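Local atomic coordinates of peptidoglycan-recognition protein-SD (Drosophila melanogaster, PDB entry 2RKQ), a protein that binds bacterial peptidoglycan and activates the Toll pathway of innate immunity in response to Gram-positive bacteria. Residues V5-E9 against W10-P14; R50-Q53 against N54-S58; L139-R142 against Q143-T147. One frame throughout, in Å; residues are numbered along the deposited sequence.

Contact 1 (V5-E9 against W10-P14)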
# COMPACT_ATOMS: atom_id res chain seq x y z
N VAL A 5 -1.61 -6.09 -11.14
CA VAL A 5 -1.77 -7.53 -10.97
C VAL A 5 -2.99 -7.72 -10.08
O VAL A 5 -2.93 -7.50 -8.87
CB VAL A 5 -0.55 -8.16 -10.33
CG1 VAL A 5 -0.75 -9.68 -10.18
CG2 VAL A 5 0.73 -7.86 -11.14
N THR A 6 -4.09 -8.12 -10.69
CA THR A 6 -5.34 -8.24 -9.97
C THR A 6 -5.27 -9.38 -8.98
O THR A 6 -4.40 -10.25 -9.05
CB THR A 6 -6.51 -8.49 -10.90
OG1 THR A 6 -6.31 -9.74 -11.58
CG2 THR A 6 -6.67 -7.35 -11.91
N ARG A 7 -6.21 -9.37 -8.04
CA ARG A 7 -6.27 -10.40 -7.02
C ARG A 7 -6.23 -11.78 -7.65
O ARG A 7 -5.51 -12.65 -7.18
CB ARG A 7 -7.53 -10.23 -6.18
CG ARG A 7 -7.59 -8.93 -5.36
CD ARG A 7 -8.87 -8.88 -4.56
NE ARG A 7 -8.85 -9.85 -3.45
CZ ARG A 7 -8.51 -9.54 -2.20
NH1 ARG A 7 -8.13 -8.31 -1.87
NH2 ARG A 7 -8.55 -10.48 -1.25
N ALA A 8 -7.00 -12.00 -8.71
CA ALA A 8 -7.01 -13.32 -9.35
C ALA A 8 -5.63 -13.70 -9.90
O ALA A 8 -5.21 -14.86 -9.83
CB ALA A 8 -8.06 -13.39 -10.46
N GLU A 9 -4.94 -12.70 -10.43
CA GLU A 9 -3.61 -12.91 -11.04
C GLU A 9 -2.53 -13.27 -10.04
O GLU A 9 -1.53 -13.89 -10.41
CB GLU A 9 -3.20 -11.70 -11.87
CG GLU A 9 -3.97 -11.55 -13.17
CD GLU A 9 -3.66 -10.22 -13.83
OE1 GLU A 9 -2.75 -10.18 -14.68
OE2 GLU A 9 -4.31 -9.22 -13.48
N TRP A 10 -2.71 -12.91 -8.76
CA TRP A 10 -1.82 -13.42 -7.74
C TRP A 10 -2.42 -14.52 -6.88
O TRP A 10 -1.85 -14.91 -5.86
CB TRP A 10 -1.18 -12.30 -6.90
CG TRP A 10 -2.08 -11.35 -6.13
CD1 TRP A 10 -2.55 -10.14 -6.56
CD2 TRP A 10 -2.44 -11.45 -4.75
NE1 TRP A 10 -3.25 -9.51 -5.55
CE2 TRP A 10 -3.20 -10.30 -4.43
CE3 TRP A 10 -2.23 -12.43 -3.75
CZ2 TRP A 10 -3.74 -10.08 -3.17
CZ3 TRP A 10 -2.76 -12.20 -2.49
CH2 TRP A 10 -3.50 -11.04 -2.20
N ASN A 11 -3.56 -15.03 -7.32
CA ASN A 11 -4.24 -16.15 -6.66
C ASN A 11 -4.55 -15.82 -5.20
O ASN A 11 -4.34 -16.64 -4.30
CB ASN A 11 -3.43 -17.44 -6.79
CG ASN A 11 -4.23 -18.66 -6.41
OD1 ASN A 11 -5.45 -18.72 -6.63
ND2 ASN A 11 -3.56 -19.64 -5.80
N ALA A 12 -5.06 -14.62 -4.99
CA ALA A 12 -5.51 -14.19 -3.67
C ALA A 12 -6.61 -15.08 -3.14
O ALA A 12 -7.39 -15.62 -3.91
CB ALA A 12 -6.03 -12.76 -3.77
N LYS A 13 -6.68 -15.20 -1.82
CA LYS A 13 -7.90 -15.67 -1.18
C LYS A 13 -8.88 -14.51 -1.11
O LYS A 13 -8.48 -13.34 -1.08
CB LYS A 13 -7.60 -16.23 0.20
CG LYS A 13 -6.65 -17.42 0.11
CD LYS A 13 -6.61 -18.27 1.35
CE LYS A 13 -5.76 -19.54 1.07
NZ LYS A 13 -6.46 -20.56 0.19
N PRO A 14 -10.19 -14.80 -1.10
CA PRO A 14 -11.13 -13.72 -0.86
C PRO A 14 -11.09 -13.30 0.59
O PRO A 14 -10.58 -14.06 1.43
CB PRO A 14 -12.48 -14.37 -1.17
CG PRO A 14 -12.25 -15.80 -0.81
CD PRO A 14 -10.86 -16.10 -1.28
O HOH W 1 -9.88 -12.46 -3.98
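The guanidinium of Arg7 and the carbonyl of Lys13 make the polar side-chain link of this contact: NH2 reaches Lys13 O at 2.9 Å, near the guanidinium plane and in the carbonyl plane. A water accepts from Arg7 NE and weakly bridges to the same oxygen, while Asp64 forms a salt bridge with NH2.

The indole of Trp10 supplies the apolar part. Its CG lies between the backbone N and the carbonyl carbon (chi1 59°), which folds the ring back over the preceding turn. Arg7 CA stands 3.9 Å from the centroid of the five-membered ring, 30° off its normal, a CH-pi contact. Val5 CG1 adds a contact with Trp10 CD1 at 4.1 Å, and NE1 is bonded to Glu79 O.

Hydrogen bonds frame the single turn at both ends. At its start Glu9 OE2 accepts from Thr6 N at 3.0 Å and from Thr6 OG1 at 2.8 Å, while Glu9 N returns a weak bond to OG1, the reciprocal pattern of a capping box. At its end Ala12 N meets Arg7 O at 3.0 Å, nearly straight at 173°, and Asn11 N meets Ala8 O at 3.0 Å. With Asn11 in the left-handed helical region and Arg7 CB against Ala12 CB at 3.8 Å, these bonds define a Schellman motif.

Contact 2 (R50-Q53 against N54-S58). Unlike the reference sequence in segment 50-53: Arg50 (reference Gln).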
# COMPACT_ATOMS: atom_id res chain seq x y z
N ARG A 50 0.84 -13.66 -1.41
CA ARG A 50 0.03 -14.67 -0.75
C ARG A 50 0.46 -14.88 0.70
O ARG A 50 -0.39 -15.02 1.59
CB ARG A 50 0.04 -15.98 -1.52
CG ARG A 50 -0.71 -15.87 -2.84
CD ARG A 50 -0.77 -17.19 -3.55
NE ARG A 50 0.55 -17.64 -3.99
CZ ARG A 50 1.15 -17.23 -5.10
NH1 ARG A 50 0.57 -16.35 -5.90
NH2 ARG A 50 2.34 -17.70 -5.42
N ASN A 51 1.76 -14.87 0.95
CA ASN A 51 2.24 -15.07 2.31
C ASN A 51 1.83 -13.93 3.22
O ASN A 51 1.44 -14.16 4.36
CB ASN A 51 3.76 -15.27 2.34
CG ASN A 51 4.17 -16.57 1.68
OD1 ASN A 51 3.35 -17.44 1.41
ND2 ASN A 51 5.47 -16.71 1.42
N LEU A 52 1.88 -12.71 2.72
CA LEU A 52 1.43 -11.56 3.50
C LEU A 52 -0.06 -11.63 3.76
O LEU A 52 -0.51 -11.42 4.89
CB LEU A 52 1.78 -10.24 2.83
CG LEU A 52 1.44 -9.03 3.69
CD1 LEU A 52 2.17 -9.04 5.05
CD2 LEU A 52 1.74 -7.76 2.93
N GLN A 53 -0.85 -11.90 2.72
CA GLN A 53 -2.28 -12.03 2.95
C GLN A 53 -2.55 -13.08 3.99
O GLN A 53 -3.34 -12.85 4.89
CB GLN A 53 -3.00 -12.39 1.65
CG GLN A 53 -4.49 -12.48 1.87
CD GLN A 53 -5.27 -12.90 0.65
OE1 GLN A 53 -4.85 -13.78 -0.11
NE2 GLN A 53 -6.43 -12.28 0.46
N ASN A 54 -1.92 -14.25 3.84
CA ASN A 54 -2.18 -15.36 4.76
C ASN A 54 -1.74 -15.01 6.18
O ASN A 54 -2.44 -15.36 7.14
CB ASN A 54 -1.45 -16.63 4.32
CG ASN A 54 -1.95 -17.22 3.01
OD1 ASN A 54 -1.27 -18.07 2.42
ND2 ASN A 54 -3.11 -16.80 2.53
N PHE A 55 -0.60 -14.35 6.33
CA PHE A 55 -0.15 -13.93 7.66
C PHE A 55 -1.12 -12.94 8.29
O PHE A 55 -1.52 -13.09 9.44
CB PHE A 55 1.24 -13.29 7.59
CG PHE A 55 1.73 -12.78 8.92
CD1 PHE A 55 1.59 -11.43 9.27
CD2 PHE A 55 2.33 -13.65 9.84
CE1 PHE A 55 2.03 -10.95 10.50
CE2 PHE A 55 2.78 -13.17 11.08
CZ PHE A 55 2.62 -11.82 11.40
N GLN A 56 -1.50 -11.92 7.53
CA GLN A 56 -2.39 -10.91 8.09
C GLN A 56 -3.77 -11.47 8.42
O GLN A 56 -4.38 -11.10 9.43
CB GLN A 56 -2.51 -9.72 7.13
CG GLN A 56 -1.18 -9.00 6.99
CD GLN A 56 -1.34 -7.62 6.43
OE1 GLN A 56 -0.86 -6.64 7.02
NE2 GLN A 56 -2.04 -7.51 5.34
N MET A 57 -4.28 -12.35 7.57
CA MET A 57 -5.58 -12.92 7.83
C MET A 57 -5.52 -13.95 8.94
O MET A 57 -6.39 -13.98 9.82
CB MET A 57 -6.14 -13.52 6.55
CG MET A 57 -6.50 -12.47 5.50
SD MET A 57 -7.11 -13.15 3.95
CE MET A 57 -8.67 -13.85 4.47
N SER A 58 -4.49 -14.80 8.93
CA SER A 58 -4.39 -15.86 9.94
C SER A 58 -3.82 -15.43 11.29
O SER A 58 -4.39 -15.79 12.33
CB SER A 58 -3.59 -17.03 9.39
OG SER A 58 -4.42 -17.84 8.60
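Gln53 and Met57 run side by side and point the same way, with Gln53 CG 3.4 Å from Met57 SD and its NE2 3.7 Å from the same sulfur. With CG anti to the backbone N (chi1 -178°) and an extended chain beyond, Gln53 carries its amide past the sulfur to Lys13 O and Asp64 OD2, both bonded to NE2. One residue back, Leu52 CD1 meets Gln56 CG a turn further on, at 3.9 Å, the two chains crossing at a slant.

The polar contact of Asn54 is of another kind. Arg50 O sits over the face of its amide, 3.0 Å from Asn54 CG, and the angles there give no hydrogen bond from ND2. An alanine here takes the amide away, which would probably open that side of Arg50 O, leaving the carbonyl only its backbone donor among the residues of this contact.

Backbone bonds carry the regular helix: Asn54 N to Arg50 O at 2.8 Å, and Gln56 N to Leu52 O at 2.9 Å with an N-H...O angle of 171°. The side-chain pairs meet through nonpolar contact, while Gln53 NE2 bridges the N-terminal loop and the Asp64 carboxylate beyond the helix.

Contact 3 (L139-R142 against Q143-T147)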
# COMPACT_ATOMS: atom_id res chain seq x y z
N LEU A 139 0.88 10.69 2.89
CA LEU A 139 1.43 10.51 4.23
C LEU A 139 2.26 9.25 4.31
O LEU A 139 1.96 8.28 3.63
CB LEU A 139 0.31 10.37 5.25
CG LEU A 139 -0.61 11.59 5.31
CD1 LEU A 139 -1.86 11.24 6.10
CD2 LEU A 139 0.10 12.75 5.97
N GLY A 140 3.30 9.25 5.13
CA GLY A 140 3.92 7.97 5.46
C GLY A 140 3.11 7.26 6.52
O GLY A 140 2.43 7.90 7.33
N HIS A 141 3.23 5.94 6.54
CA HIS A 141 2.55 5.10 7.53
C HIS A 141 2.84 5.61 8.95
O HIS A 141 1.95 5.68 9.79
CB HIS A 141 3.06 3.68 7.30
CG HIS A 141 2.23 2.61 7.93
ND1 HIS A 141 2.63 1.29 7.91
CD2 HIS A 141 1.05 2.64 8.59
CE1 HIS A 141 1.72 0.56 8.53
NE2 HIS A 141 0.76 1.35 8.96
N ARG A 142 4.09 6.01 9.20
CA ARG A 142 4.49 6.50 10.52
C ARG A 142 3.75 7.77 10.95
O ARG A 142 3.76 8.13 12.14
CB ARG A 142 5.99 6.78 10.55
CG ARG A 142 6.48 7.78 9.51
CD ARG A 142 7.95 8.10 9.71
NE ARG A 142 8.78 6.92 9.52
CZ ARG A 142 10.10 6.94 9.65
NH1 ARG A 142 10.72 8.08 9.93
NH2 ARG A 142 10.79 5.82 9.47
N GLN A 143 3.15 8.48 10.00
CA GLN A 143 2.40 9.69 10.36
C GLN A 143 0.99 9.37 10.83
O GLN A 143 0.32 10.24 11.40
CB GLN A 143 2.36 10.67 9.19
CG GLN A 143 3.74 11.08 8.71
CD GLN A 143 3.66 12.00 7.53
OE1 GLN A 143 3.92 11.59 6.38
NE2 GLN A 143 3.33 13.26 7.80
N VAL A 144 0.55 8.13 10.62
CA VAL A 144 -0.81 7.73 10.98
C VAL A 144 -0.87 6.53 11.93
O VAL A 144 -1.96 6.15 12.38
CB VAL A 144 -1.66 7.42 9.73
CG1 VAL A 144 -1.71 8.64 8.80
CG2 VAL A 144 -1.13 6.20 8.98
N SER A 145 0.28 5.93 12.21
CA SER A 145 0.37 4.74 13.03
C SER A 145 1.70 4.79 13.74
O SER A 145 2.65 5.38 13.22
CB SER A 145 0.30 3.50 12.14
OG SER A 145 0.28 2.31 12.92
N ALA A 146 1.77 4.18 14.93
CA ALA A 146 3.02 4.13 15.67
C ALA A 146 3.88 3.01 15.10
O ALA A 146 3.77 1.85 15.47
CB ALA A 146 2.75 3.91 17.17
N THR A 147 4.73 3.40 14.15
CA THR A 147 5.53 2.45 13.39
C THR A 147 6.68 3.19 12.73
O THR A 147 6.61 4.40 12.53
CB THR A 147 4.69 1.72 12.30
OG1 THR A 147 5.51 0.81 11.57
CG2 THR A 147 4.03 2.72 11.32
O HOH W 2 5.19 6.86 14.22
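Gln143 folds back on the strand end that precedes it, and its side chain runs from Gly140 O at CB and CG to Leu139 and Gly140 N at the amide. CB lies 3.3 Å from Gly140 O. CG, anti to the carbonyl carbon (chi1 -58°), keeps beside that oxygen and starts an extended chain toward Leu139, where CD comes near the methyl CD2. There the amide divides its work: OE1 takes Gly140 N at 2.7 Å along a nearly straight N-H...O line (167°), while NE2 passes Leu139 CD2 at 3.7 Å. Beyond the turn OE1 also accepts from Trp164 NE1, and NE2 donates to Ser165 O and Glu167 O, so four bonds fix the rotation of the buried amide and tie it to the C-terminal tail.

The backbone answers the same glycine, since Gln143 N bonds Gly140 O at 2.8 Å. Val144 N bonds His141 O at 2.9 Å, and these two bonds make overlapping type I turns. Leu139 CD1 touches Val144 CG1 at 3.8 Å.

The imidazole of His141 is covered on one face by Thr147 CG2, 3.9 Å from the ring centroid and 12° off the normal, a CH-pi contact. In zinc-dependent relatives of the amidase 2 family the equivalent histidine is a metal ligand together with another histidine and a cysteine, the latter probably at the place of Ser149. Here ND1 bonds Ser149 OG and NE2 bonds Phe89 O, consistent with a recognition protein built on an amidase site.

From the N terminus, contact 1 closes a tight turn just after edge strand 4-5. Contact 2 follows within helix 42-58, and contact 3 closes the turn leaving strand 136-140 at the other edge of the mixed sheet. Each segment pair is contiguous, so the three contacts stand in series and none nests in or crosses another. Contacts 1 and 2 touch directly: Trp10 O lies 2.8 Å from Arg50 NH1, which ties the N-terminal loop to the helix. Contact 3 stands apart, its centre 27 Å from that of contact 1, across the chain's centre, and joins strand 136-140 to the C-terminal tail.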